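Long-range contacts in sensor protein (Haloarcula marismortui ATCC 43049, PDB 3BWL), which probably acts as a sensor histidine kinase that uses ATP to phosphorylate a histidine, here represented by its PAS domain with indole-3-carbaldehyde bound: residues I30-A35 / R117-S122; F65-D70 / E90-R95; D84-F89 / H106-N111. All coordinates share one frame; numbering follows the deposited sequence. Where two conformers were deposited one is given.

Contact 1: residues I30-A35 / R117-S122; sequences IDVLDA and RFLAIS. With I3A (1H-indole-3-carbaldehyde), chain F.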
loop_
_atom_site.group_PDB
_atom_site.type_symbol
_atom_site.label_atom_id
_atom_site.label_comp_id
_atom_site.label_asym_id
_atom_site.label_seq_id
_atom_site.Cartn_x
_atom_site.Cartn_y
_atom_site.Cartn_z
ATOM N N ILE A 30 -6.878 0.941 -2.013
ATOM C CA ILE A 30 -6.633 -0.488 -1.849
ATOM C C ILE A 30 -7.951 -1.243 -1.604
ATOM O O ILE A 30 -8.771 -0.824 -0.786
ATOM C CB ILE A 30 -5.735 -0.733 -0.637
ATOM C CG1 ILE A 30 -4.427 0.050 -0.781
ATOM C CG2 ILE A 30 -5.477 -2.288 -0.492
ATOM C CD1 ILE A 30 -3.464 -0.098 0.472
ATOM N N ASP A 31 -8.167 -2.345 -2.314
ATOM C CA ASP A 31 -9.263 -3.224 -1.962
ATOM C C ASP A 31 -8.734 -4.648 -2.021
ATOM O O ASP A 31 -7.717 -4.931 -2.714
ATOM C CB ASP A 31 -10.478 -3.045 -2.893
ATOM C CG ASP A 31 -10.168 -3.378 -4.352
ATOM O OD1 ASP A 31 -9.748 -2.475 -5.116
ATOM O OD2 ASP A 31 -10.411 -4.559 -4.760
ATOM N N VAL A 32 -9.386 -5.507 -1.247
ATOM C CA VAL A 32 -9.104 -6.945 -1.202
ATOM C C VAL A 32 -10.360 -7.677 -1.670
ATOM O O VAL A 32 -11.459 -7.399 -1.151
ATOM C CB VAL A 32 -8.709 -7.410 0.250
ATOM C CG1 VAL A 32 -8.397 -8.912 0.259
ATOM C CG2 VAL A 32 -7.475 -6.627 0.715
ATOM N N LEU A 33 -10.190 -8.589 -2.629
ATOM C CA LEU A 33 -11.328 -9.329 -3.217
ATOM C C LEU A 33 -11.183 -10.808 -2.944
ATOM O O LEU A 33 -10.070 -11.321 -2.784
ATOM C CB LEU A 33 -11.399 -9.154 -4.750
ATOM C CG LEU A 33 -11.402 -7.732 -5.301
ATOM C CD1 LEU A 33 -11.515 -7.848 -6.831
ATOM C CD2 LEU A 33 -12.568 -6.917 -4.662
ATOM N N ASP A 34 -12.302 -11.510 -2.872
ATOM C CA ASP A 34 -12.210 -12.966 -2.919
ATOM C C ASP A 34 -12.283 -13.431 -4.376
ATOM O O ASP A 34 -12.397 -12.600 -5.294
ATOM C CB ASP A 34 -13.250 -13.638 -2.011
ATOM C CG ASP A 34 -14.671 -13.514 -2.526
ATOM O OD1 ASP A 34 -14.875 -13.199 -3.719
ATOM O OD2 ASP A 34 -15.597 -13.801 -1.718
ATOM N N ALA A 35 -12.216 -14.745 -4.605
ATOM C CA ALA A 35 -12.108 -15.244 -5.995
ATOM C C ALA A 35 -13.363 -14.973 -6.841
ATOM O O ALA A 35 -13.328 -15.071 -8.075
ATOM C CB ALA A 35 -11.746 -16.753 -6.004
ATOM N N ARG A 117 -6.975 -14.818 -2.046
ATOM C CA ARG A 117 -7.435 -13.409 -2.133
ATOM C C ARG A 117 -6.761 -12.657 -3.267
ATOM O O ARG A 117 -5.731 -13.087 -3.771
ATOM C CB ARG A 117 -7.170 -12.656 -0.815
ATOM C CG ARG A 117 -8.030 -13.161 0.369
ATOM C CD ARG A 117 -9.503 -12.829 0.135
ATOM N NE ARG A 117 -10.362 -13.242 1.239
ATOM C CZ ARG A 117 -11.049 -14.380 1.258
ATOM N NH1 ARG A 117 -10.951 -15.254 0.259
ATOM N NH2 ARG A 117 -11.830 -14.664 2.296
ATOM N N PHE A 118 -7.348 -11.521 -3.641
ATOM C CA PHE A 118 -6.722 -10.604 -4.579
ATOM C C PHE A 118 -6.548 -9.245 -3.878
ATOM O O PHE A 118 -7.457 -8.773 -3.197
ATOM C CB PHE A 118 -7.602 -10.378 -5.813
ATOM C CG PHE A 118 -7.705 -11.590 -6.696
ATOM C CD1 PHE A 118 -6.914 -11.677 -7.830
ATOM C CD2 PHE A 118 -8.555 -12.651 -6.366
ATOM C CE1 PHE A 118 -6.968 -12.806 -8.657
ATOM C CE2 PHE A 118 -8.627 -13.826 -7.205
ATOM C CZ PHE A 118 -7.832 -13.871 -8.340
ATOM N N LEU A 119 -5.401 -8.628 -4.096
ATOM C CA LEU A 119 -5.091 -7.315 -3.535
ATOM C C LEU A 119 -4.933 -6.390 -4.724
ATOM O O LEU A 119 -4.109 -6.647 -5.622
ATOM C CB LEU A 119 -3.786 -7.406 -2.752
ATOM C CG LEU A 119 -3.204 -6.147 -2.115
ATOM C CD1 LEU A 119 -4.199 -5.379 -1.225
ATOM C CD2 LEU A 119 -1.888 -6.543 -1.348
ATOM N N ALA A 120 -5.718 -5.313 -4.727
ATOM C CA ALA A 120 -5.773 -4.358 -5.837
ATOM C C ALA A 120 -5.377 -2.976 -5.361
ATOM O O ALA A 120 -5.944 -2.451 -4.435
ATOM C CB ALA A 120 -7.164 -4.319 -6.453
ATOM N N ILE A 121 -4.349 -2.433 -5.984
ATOM C CA ILE A 121 -3.935 -1.059 -5.733
ATOM C C ILE A 121 -4.333 -0.233 -6.977
ATOM O O ILE A 121 -3.816 -0.444 -8.090
ATOM C CB ILE A 121 -2.387 -0.958 -5.450
ATOM C CG1 ILE A 121 -1.906 -2.044 -4.459
ATOM C CG2 ILE A 121 -2.016 0.444 -5.014
ATOM C CD1 ILE A 121 -2.586 -2.091 -3.104
ATOM N N SER A 122 -5.259 0.689 -6.793
ATOM C CA SER A 122 -5.771 1.531 -7.912
ATOM C C SER A 122 -5.179 2.933 -7.866
ATOM O O SER A 122 -5.234 3.612 -6.821
ATOM C CB SER A 122 -7.303 1.591 -7.874
ATOM O OG SER A 122 -7.865 0.260 -7.859
HETATM O O I3A F . -9.933 -4.807 -7.422
HETATM C "C3'" I3A F . -10.237 -3.791 -8.039
HETATM C C3 I3A F . -10.684 -3.886 -9.472
HETATM C C2 I3A F . -11.119 -2.723 -10.162
HETATM N N I3A F . -11.462 -3.222 -11.396
HETATM C C8 I3A F . -11.290 -4.573 -11.476
HETATM C C9 I3A F . -10.816 -5.050 -10.257
HETATM C C4 I3A F . -10.532 -6.420 -10.082
HETATM C C5 I3A F . -10.782 -7.321 -11.150
HETATM C C6 I3A F . -11.296 -6.847 -12.369
HETATM C C7 I3A F . -11.538 -5.468 -12.530
HETATM O O HOH W 1 -7.955 -0.399 -5.250
#

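Contact 2: residues F65-D70 / E90-R95; sequences FDLMFD and EGLYER. With I3A (1H-indole-3-carbaldehyde), chain F.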
loop_
_atom_site.group_PDB
_atom_site.type_symbol
_atom_site.label_atom_id
_atom_site.label_comp_id
_atom_site.label_asym_id
_atom_site.label_seq_id
_atom_site.Cartn_x
_atom_site.Cartn_y
_atom_site.Cartn_z
ATOM N N PHE A 65 -18.767 -1.200 -9.133
ATOM C CA PHE A 65 -18.040 0.067 -9.031
ATOM C C PHE A 65 -17.207 0.403 -10.275
ATOM O O PHE A 65 -16.902 1.535 -10.467
ATOM C CB PHE A 65 -17.081 0.026 -7.820
ATOM C CG PHE A 65 -17.807 -0.102 -6.532
ATOM C CD1 PHE A 65 -18.383 1.014 -5.941
ATOM C CD2 PHE A 65 -18.004 -1.361 -5.966
ATOM C CE1 PHE A 65 -19.095 0.909 -4.772
ATOM C CE2 PHE A 65 -18.739 -1.493 -4.813
ATOM C CZ PHE A 65 -19.273 -0.356 -4.197
ATOM N N ASP A 66 -16.767 -0.614 -11.027
ATOM C CA ASP A 66 -15.937 -0.401 -12.209
ATOM C C ASP A 66 -16.794 -0.495 -13.459
ATOM O O ASP A 66 -17.321 -1.572 -13.783
ATOM C CB ASP A 66 -14.833 -1.463 -12.278
ATOM C CG ASP A 66 -13.754 -1.079 -13.270
ATOM O OD1 ASP A 66 -14.062 -0.330 -14.250
ATOM O OD2 ASP A 66 -12.590 -1.509 -13.082
ATOM N N LEU A 67 -17.034 0.654 -14.075
ATOM C CA LEU A 67 -17.821 0.762 -15.315
ATOM C C LEU A 67 -17.247 0.068 -16.539
ATOM O O LEU A 67 -17.957 -0.063 -17.561
ATOM C CB LEU A 67 -17.998 2.235 -15.659
ATOM C CG LEU A 67 -18.802 3.097 -14.678
ATOM C CD1 LEU A 67 -18.630 4.584 -15.031
ATOM C CD2 LEU A 67 -20.278 2.734 -14.616
HETATM N N MSE A 68 -15.988 -0.351 -16.460
HETATM C CA MSE A 68 -15.322 -0.995 -17.565
HETATM C C MSE A 68 -15.389 -2.535 -17.500
HETATM O O MSE A 68 -14.905 -3.202 -18.420
HETATM C CB MSE A 68 -13.868 -0.512 -17.632
HETATM C CG MSE A 68 -13.315 -0.452 -19.022
HETATM SE SE MSE A 68 -11.536 0.351 -18.973
HETATM C CE MSE A 68 -11.980 2.178 -19.263
ATOM N N PHE A 69 -16.009 -3.085 -16.445
ATOM C CA PHE A 69 -16.071 -4.560 -16.254
ATOM C C PHE A 69 -17.445 -4.970 -15.775
ATOM O O PHE A 69 -17.903 -4.490 -14.707
ATOM C CB PHE A 69 -15.052 -5.046 -15.196
ATOM C CG PHE A 69 -13.624 -4.949 -15.627
ATOM C CD1 PHE A 69 -12.928 -6.103 -15.971
ATOM C CD2 PHE A 69 -12.965 -3.710 -15.662
ATOM C CE1 PHE A 69 -11.612 -6.053 -16.338
ATOM C CE2 PHE A 69 -11.621 -3.619 -16.061
ATOM C CZ PHE A 69 -10.941 -4.811 -16.426
ATOM N N ASP A 70 -18.097 -5.892 -16.493
ATOM C CA ASP A 70 -19.309 -6.495 -15.918
ATOM C C ASP A 70 -18.938 -7.748 -15.116
ATOM O O ASP A 70 -17.762 -8.071 -15.006
ATOM C CB ASP A 70 -20.432 -6.735 -16.950
ATOM C CG ASP A 70 -20.102 -7.785 -18.024
ATOM O OD1 ASP A 70 -19.102 -8.534 -17.939
ATOM O OD2 ASP A 70 -20.886 -7.873 -19.010
ATOM N N GLU A 90 -6.472 -1.156 -16.981
ATOM C CA GLU A 90 -7.256 0.041 -16.773
ATOM C C GLU A 90 -8.663 -0.296 -16.295
ATOM O O GLU A 90 -9.269 -1.276 -16.740
ATOM C CB GLU A 90 -7.280 0.862 -18.079
ATOM C CG GLU A 90 -8.235 2.041 -18.083
ATOM C CD GLU A 90 -8.325 2.771 -19.449
ATOM O OE1 GLU A 90 -7.833 2.263 -20.484
ATOM O OE2 GLU A 90 -8.920 3.879 -19.466
ATOM N N GLY A 91 -9.182 0.549 -15.407
ATOM C CA GLY A 91 -10.580 0.473 -14.991
ATOM C C GLY A 91 -11.146 1.874 -14.936
ATOM O O GLY A 91 -10.413 2.845 -15.186
ATOM N N LEU A 92 -12.418 1.974 -14.610
ATOM C CA LEU A 92 -13.091 3.273 -14.558
ATOM C C LEU A 92 -14.116 3.265 -13.425
ATOM O O LEU A 92 -15.238 2.754 -13.590
ATOM C CB LEU A 92 -13.749 3.630 -15.921
ATOM C CG LEU A 92 -14.499 4.959 -15.944
ATOM C CD1 LEU A 92 -13.503 6.141 -16.051
ATOM C CD2 LEU A 92 -15.452 4.951 -17.187
ATOM N N TYR A 93 -13.726 3.785 -12.263
ATOM C CA TYR A 93 -14.620 3.775 -11.115
ATOM C C TYR A 93 -15.714 4.828 -11.250
ATOM O O TYR A 93 -15.475 5.900 -11.778
ATOM C CB TYR A 93 -13.850 4.041 -9.816
ATOM C CG TYR A 93 -12.950 2.892 -9.386
ATOM C CD1 TYR A 93 -13.453 1.585 -9.309
ATOM C CD2 TYR A 93 -11.630 3.114 -9.002
ATOM C CE1 TYR A 93 -12.641 0.538 -8.891
ATOM C CE2 TYR A 93 -10.786 2.070 -8.574
ATOM C CZ TYR A 93 -11.304 0.782 -8.547
ATOM O OH TYR A 93 -10.501 -0.250 -8.150
ATOM N N GLU A 94 -16.890 4.470 -10.771
ATOM C CA GLU A 94 -18.012 5.393 -10.658
ATOM C C GLU A 94 -18.141 5.794 -9.203
ATOM O O GLU A 94 -18.348 4.934 -8.314
ATOM C CB GLU A 94 -19.284 4.696 -11.099
ATOM C CG GLU A 94 -20.469 5.632 -11.228
ATOM C CD GLU A 94 -21.684 4.891 -11.770
ATOM O OE1 GLU A 94 -21.986 3.775 -11.275
ATOM O OE2 GLU A 94 -22.329 5.400 -12.706
ATOM N N ARG A 95 -17.987 7.090 -8.950
ATOM C CA ARG A 95 -18.179 7.623 -7.620
ATOM C C ARG A 95 -19.668 7.651 -7.218
ATOM O O ARG A 95 -20.576 7.610 -8.096
ATOM C CB ARG A 95 -17.609 9.042 -7.519
ATOM C CG ARG A 95 -16.100 9.148 -7.885
ATOM C CD ARG A 95 -15.562 10.407 -7.223
ATOM N NE ARG A 95 -14.157 10.622 -7.548
ATOM C CZ ARG A 95 -13.700 11.127 -8.698
ATOM N NH1 ARG A 95 -14.532 11.439 -9.695
ATOM N NH2 ARG A 95 -12.366 11.276 -8.875
HETATM O O I3A F . -9.933 -4.807 -7.422
HETATM C "C3'" I3A F . -10.237 -3.791 -8.039
HETATM C C3 I3A F . -10.684 -3.886 -9.472
HETATM C C2 I3A F . -11.119 -2.723 -10.162
HETATM N N I3A F . -11.462 -3.222 -11.396
HETATM C C8 I3A F . -11.290 -4.573 -11.476
HETATM C C9 I3A F . -10.816 -5.050 -10.257
HETATM C C4 I3A F . -10.532 -6.420 -10.082
HETATM C C5 I3A F . -10.782 -7.321 -11.150
HETATM C C6 I3A F . -11.296 -6.847 -12.369
HETATM C C7 I3A F . -11.538 -5.468 -12.530
#

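Contact 3: residues D84-F89 / H106-N111; sequences DERRKF and HLLRFN. With I3A (1H-indole-3-carbaldehyde), chain F.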
loop_
_atom_site.group_PDB
_atom_site.type_symbol
_atom_site.label_atom_id
_atom_site.label_comp_id
_atom_site.label_asym_id
_atom_site.label_seq_id
_atom_site.Cartn_x
_atom_site.Cartn_y
_atom_site.Cartn_z
ATOM N N ASP A 84 0.317 -15.524 -6.803
ATOM C CA ASP A 84 1.455 -14.572 -6.816
ATOM C C ASP A 84 1.659 -13.788 -8.117
ATOM O O ASP A 84 2.579 -12.948 -8.199
ATOM C CB ASP A 84 2.770 -15.214 -6.299
ATOM C CG ASP A 84 2.755 -15.433 -4.774
ATOM O OD1 ASP A 84 1.864 -14.871 -4.086
ATOM O OD2 ASP A 84 3.643 -16.162 -4.248
ATOM N N GLU A 85 0.774 -14.015 -9.088
ATOM C CA GLU A 85 0.764 -13.286 -10.348
ATOM C C GLU A 85 0.234 -11.883 -10.130
ATOM O O GLU A 85 -0.692 -11.691 -9.341
ATOM C CB GLU A 85 -0.092 -13.984 -11.430
ATOM C CG GLU A 85 -0.105 -13.195 -12.792
ATOM C CD GLU A 85 -0.878 -13.917 -13.906
ATOM O OE1 GLU A 85 -1.349 -15.047 -13.658
ATOM O OE2 GLU A 85 -0.979 -13.354 -15.039
ATOM N N ARG A 86 0.861 -10.926 -10.816
ATOM C CA ARG A 86 0.433 -9.516 -10.830
ATOM C C ARG A 86 0.178 -9.077 -12.255
ATOM O O ARG A 86 0.877 -9.500 -13.191
ATOM C CB ARG A 86 1.545 -8.611 -10.284
ATOM C CG ARG A 86 1.913 -8.825 -8.842
ATOM C CD ARG A 86 3.042 -7.890 -8.408
ATOM N NE ARG A 86 4.319 -8.258 -9.044
ATOM C CZ ARG A 86 5.394 -7.464 -9.161
ATOM N NH1 ARG A 86 5.401 -6.191 -8.737
ATOM N NH2 ARG A 86 6.484 -7.943 -9.748
ATOM N N ARG A 87 -0.832 -8.228 -12.429
ATOM C CA ARG A 87 -1.157 -7.616 -13.711
ATOM C C ARG A 87 -1.584 -6.174 -13.502
ATOM O O ARG A 87 -2.210 -5.856 -12.497
ATOM C CB ARG A 87 -2.331 -8.337 -14.374
ATOM C CG ARG A 87 -2.036 -9.719 -14.790
ATOM C CD ARG A 87 -3.039 -10.170 -15.859
ATOM N NE ARG A 87 -3.082 -11.611 -15.837
ATOM C CZ ARG A 87 -4.148 -12.338 -16.137
ATOM N NH1 ARG A 87 -5.284 -11.753 -16.511
ATOM N NH2 ARG A 87 -4.068 -13.666 -16.077
ATOM N N LYS A 88 -1.261 -5.309 -14.459
ATOM C CA LYS A 88 -1.777 -3.941 -14.486
ATOM C C LYS A 88 -2.774 -3.771 -15.647
ATOM O O LYS A 88 -2.550 -4.241 -16.769
ATOM C CB LYS A 88 -0.630 -2.944 -14.675
ATOM C CG LYS A 88 0.415 -2.988 -13.589
ATOM C CD LYS A 88 1.359 -1.818 -13.674
ATOM C CE LYS A 88 2.385 -2.002 -14.768
ATOM N NZ LYS A 88 3.367 -0.865 -14.750
ATOM N N PHE A 89 -3.885 -3.100 -15.378
ATOM C CA PHE A 89 -4.898 -2.877 -16.394
ATOM C C PHE A 89 -5.736 -1.675 -16.008
ATOM O O PHE A 89 -5.775 -1.278 -14.842
ATOM C CB PHE A 89 -5.825 -4.100 -16.554
ATOM C CG PHE A 89 -6.540 -4.496 -15.265
ATOM C CD1 PHE A 89 -7.790 -3.966 -14.948
ATOM C CD2 PHE A 89 -5.951 -5.404 -14.382
ATOM C CE1 PHE A 89 -8.434 -4.321 -13.770
ATOM C CE2 PHE A 89 -6.585 -5.778 -13.190
ATOM C CZ PHE A 89 -7.841 -5.235 -12.886
ATOM N N HIS A 106 -3.340 -2.229 -10.186
ATOM C CA HIS A 106 -2.280 -3.259 -10.108
ATOM C C HIS A 106 -2.838 -4.360 -9.207
ATOM O O HIS A 106 -3.016 -4.157 -8.006
ATOM C CB HIS A 106 -0.957 -2.661 -9.534
ATOM C CG HIS A 106 0.262 -3.475 -9.826
ATOM N ND1 HIS A 106 1.533 -3.046 -9.505
ATOM C CD2 HIS A 106 0.414 -4.690 -10.419
ATOM C CE1 HIS A 106 2.419 -3.960 -9.887
ATOM N NE2 HIS A 106 1.767 -4.961 -10.458
ATOM N N LEU A 107 -3.117 -5.538 -9.817
ATOM C CA LEU A 107 -3.806 -6.577 -9.123
ATOM C C LEU A 107 -2.883 -7.775 -8.857
ATOM O O LEU A 107 -2.108 -8.187 -9.735
ATOM C CB LEU A 107 -4.997 -7.023 -9.976
ATOM C CG LEU A 107 -5.949 -8.101 -9.450
ATOM C CD1 LEU A 107 -6.696 -7.553 -8.251
ATOM C CD2 LEU A 107 -6.976 -8.435 -10.516
ATOM N N LEU A 108 -3.007 -8.335 -7.656
ATOM C CA LEU A 108 -2.187 -9.467 -7.214
ATOM C C LEU A 108 -3.081 -10.586 -6.719
ATOM O O LEU A 108 -4.000 -10.317 -5.960
ATOM C CB LEU A 108 -1.314 -9.007 -6.018
ATOM C CG LEU A 108 -0.568 -10.101 -5.241
ATOM C CD1 LEU A 108 0.503 -10.850 -6.106
ATOM C CD2 LEU A 108 0.071 -9.551 -3.977
ATOM N N ARG A 109 -2.830 -11.842 -7.121
ATOM C CA ARG A 109 -3.501 -12.975 -6.488
ATOM C C ARG A 109 -2.497 -13.506 -5.472
ATOM O O ARG A 109 -1.319 -13.685 -5.812
ATOM C CB ARG A 109 -3.822 -14.100 -7.510
ATOM C CG ARG A 109 -4.523 -15.301 -6.837
ATOM C CD ARG A 109 -5.118 -16.313 -7.843
ATOM N NE ARG A 109 -6.389 -16.820 -7.329
ATOM C CZ ARG A 109 -7.415 -17.249 -8.065
ATOM N NH1 ARG A 109 -7.344 -17.295 -9.391
ATOM N NH2 ARG A 109 -8.521 -17.646 -7.456
ATOM N N PHE A 110 -2.935 -13.735 -4.235
ATOM C CA PHE A 110 -1.995 -14.237 -3.208
ATOM C C PHE A 110 -2.717 -14.901 -2.074
ATOM O O PHE A 110 -3.952 -14.852 -1.988
ATOM C CB PHE A 110 -1.061 -13.131 -2.706
ATOM C CG PHE A 110 -1.688 -12.162 -1.702
ATOM C CD1 PHE A 110 -0.986 -11.809 -0.554
ATOM C CD2 PHE A 110 -2.946 -11.602 -1.907
ATOM C CE1 PHE A 110 -1.526 -10.886 0.347
ATOM C CE2 PHE A 110 -3.492 -10.687 -1.000
ATOM C CZ PHE A 110 -2.773 -10.339 0.113
ATOM N N ASN A 111 -1.945 -15.577 -1.229
ATOM C CA ASN A 111 -2.507 -16.285 -0.109
ATOM C C ASN A 111 -2.468 -15.343 1.073
ATOM O O ASN A 111 -1.391 -14.957 1.541
ATOM C CB ASN A 111 -1.703 -17.556 0.166
ATOM C CG ASN A 111 -2.303 -18.378 1.266
ATOM O OD1 ASN A 111 -2.607 -17.868 2.340
ATOM N ND2 ASN A 111 -2.494 -19.658 1.004
HETATM O O I3A F . -9.933 -4.807 -7.422
HETATM C "C3'" I3A F . -10.237 -3.791 -8.039
HETATM C C3 I3A F . -10.684 -3.886 -9.472
HETATM C C2 I3A F . -11.119 -2.723 -10.162
HETATM N N I3A F . -11.462 -3.222 -11.396
HETATM C C8 I3A F . -11.290 -4.573 -11.476
HETATM C C9 I3A F . -10.816 -5.050 -10.257
HETATM C C4 I3A F . -10.532 -6.420 -10.082
HETATM C C5 I3A F . -10.782 -7.321 -11.150
HETATM C C6 I3A F . -11.296 -6.847 -12.369
HETATM C C7 I3A F . -11.538 -5.468 -12.530
HETATM O O HOH W 2 0.772 -15.881 -1.782
#

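Contact 1: residues I30-A35 / R117-S122
Two groups meet Ala120 O. Asp31 N donates to Ala120 O at 3.1 Å, and a water also approaches this oxygen. That water lies 2.7 Å from Asp31 OD1 and close to Ser122 OG, which is also hydrogen-bonded to Tyr93 OH. It has more acceptors around it than protons to give. In return, Ala120 N donates to Asp31 O at 2.9 Å. Leu33 and Phe118 form the next hydrogen-bonded pair of these antiparallel strands.

The side chains alternate between two faces. Asp31, Leu33, Phe118 and Ala120 share one, and three of them line the pocket of indole-3-carbaldehyde. The Asp31 CG sits between its backbone N and carbonyl carbon (chi1 62°), which turns the carboxyl group to the aldehyde. Asp31 OD2 and the aldehyde O are 2.7 Å apart; two oxygens so close suggest that the acid is probably protonated. Ala120 CB is 3.0 Å from the same aldehyde O.

Ile30, Val32, Leu119 and Ile121 form the other face. Ile30 CG2 and Leu119 CD1 are tight at 3.4 Å. Ile30 and Ile121 run side by side. Arg117 is bent at chi2 (-67°); its CD rests 3.3 Å from Leu33 O, and one guanidinium face covers Asp34 CB. Its NH2 bridges to Glu115.

This is the middle of the antiparallel PAS sheet. Strand 29-33 lies between 39-42 and 115-124, and strand 115-124 is flanked in turn by 100-112. On the aliphatic face, Val32 and Leu119 pack on Leu22 and Ser26 of the second subunit.

Contact 2: residues F65-D70 / E90-R95
Asp66 OD1 takes two backbone N-H groups, one from each side of the contact. Leu92 N reaches Asp66 OD1 at 2.9 Å on a nearly straight path, 170° at the hydrogen. Met68 N, also 2.9 Å from Asp66 OD1, comes from the opposite face of the carboxylate plane. The other oxygen serves the ligand: the indole N of indole-3-carbaldehyde donates to Asp66 OD2 at 2.7 Å. With CG anti to the backbone N (chi1 -166°), the carboxylate extends between the loop, strand 86-94 and the indole. These three bonds would hold its rotation.

The bond from Met68 N makes an Asx turn, within a type I beta turn from Asp66 to Phe69. This turn borders the ligand pocket of the PAS domain, just before helix 71-79. The loop backbone is satisfied by the strand on both sides of Asp66. Leu67 N donates to Leu92 O at 2.8 Å, and Phe65 O accepts from Glu94 N at 3.0 Å.

The Phe69 ring has one face under C7 of the indole, which sits 3.6 Å above the ring plane, over its centre. Glu90 O lies at the edge of that ring, 3.4 Å from Phe69 CE2. Tyr93 OH lies by the indole C2 and is hydrogen-bonded to Ser122 OG. Phe65 O sits at the edge of the Tyr93 ring.

Farther out, the selenomethionine Met68 bends at chi3, and its side chain crosses that of Glu90 obliquely, SE nearing Glu90 CG and CE nearing Glu90 OE2. Leu67 CD1 touches Leu92 CD2.

Contact 3: residues D84-F89 / H106-N111
Lys88 CG sits over one face of the His106 ring in a CH-pi contact, 3.8 Å from the centroid and 20° off the normal. Arg87 O lies at the edge of the same ring. Arg86 approaches it obliquely, with CB 3.7 Å from His106 NE2 and the guanidinium plane 25° from the ring plane. The polar ends are held by the second subunit: His106 ND1 bonds to its Asp28, and Arg86 NH1 to its Glu49.

The Phe89 ring takes Leu107 CD2 at its edge, 3.8 Å from Phe89 CE2. The indole of indole-3-carbaldehyde comes to the CE1-CZ side of the ring, with C8 near the ring plane and C7 at 3.5 Å from Phe89 CE1, and Phe69 meets the ring too. The side chain is turned to this place with CG between backbone N and carbonyl carbon (chi1 58°). An alanine here is likely to open a gap beside the indole ring and leave Leu107 CD2 without the Phe89 edge it packs on.

Arg87 holds Glu85 side-on. NE and NH2 both reach Glu85 OE2 from one face of the carboxylate, the NE bond to Glu85 OE2 being 2.8 Å.

The backbones pair as antiparallel strands of a hairpin. Leu107 N meets Arg87 O at 2.8 Å, and Arg109 N meets Glu85 O. At the far end a water joins Asp84 OD1 to Asn111 N.

Strand 86-94 is one of the two outermost strands within this chain. Strand 100-112 lies between it and 115-124, where Leu107 packs on Phe118 and Ala120, while helix 71-79 covers the pocket side through Gln77 and Leu78.

In the fold
Contact 1 is the buried core of the sheet, while contacts 2 and 3 are partly exposed. Contacts 1 and 3 hold neighbouring strands: Leu119 O and Leu108 N, and Ile121 O and His106 N, join strands 115-124 and 100-112. Both also touch the second subunit, contact 1 through packing and a backbone oxygen, contact 3 also through a salt bridge. Contacts 2 and 3 both use strand 86-94, but contact 2 fastens a loop to it through a carboxylate and two backbone bonds. All three border the indole aldehyde: contact 1 at its aldehyde oxygen, contact 2 at its N-H and contact 3 at its carbon ring. Tyr93 and Ser122 link contacts 1 and 2.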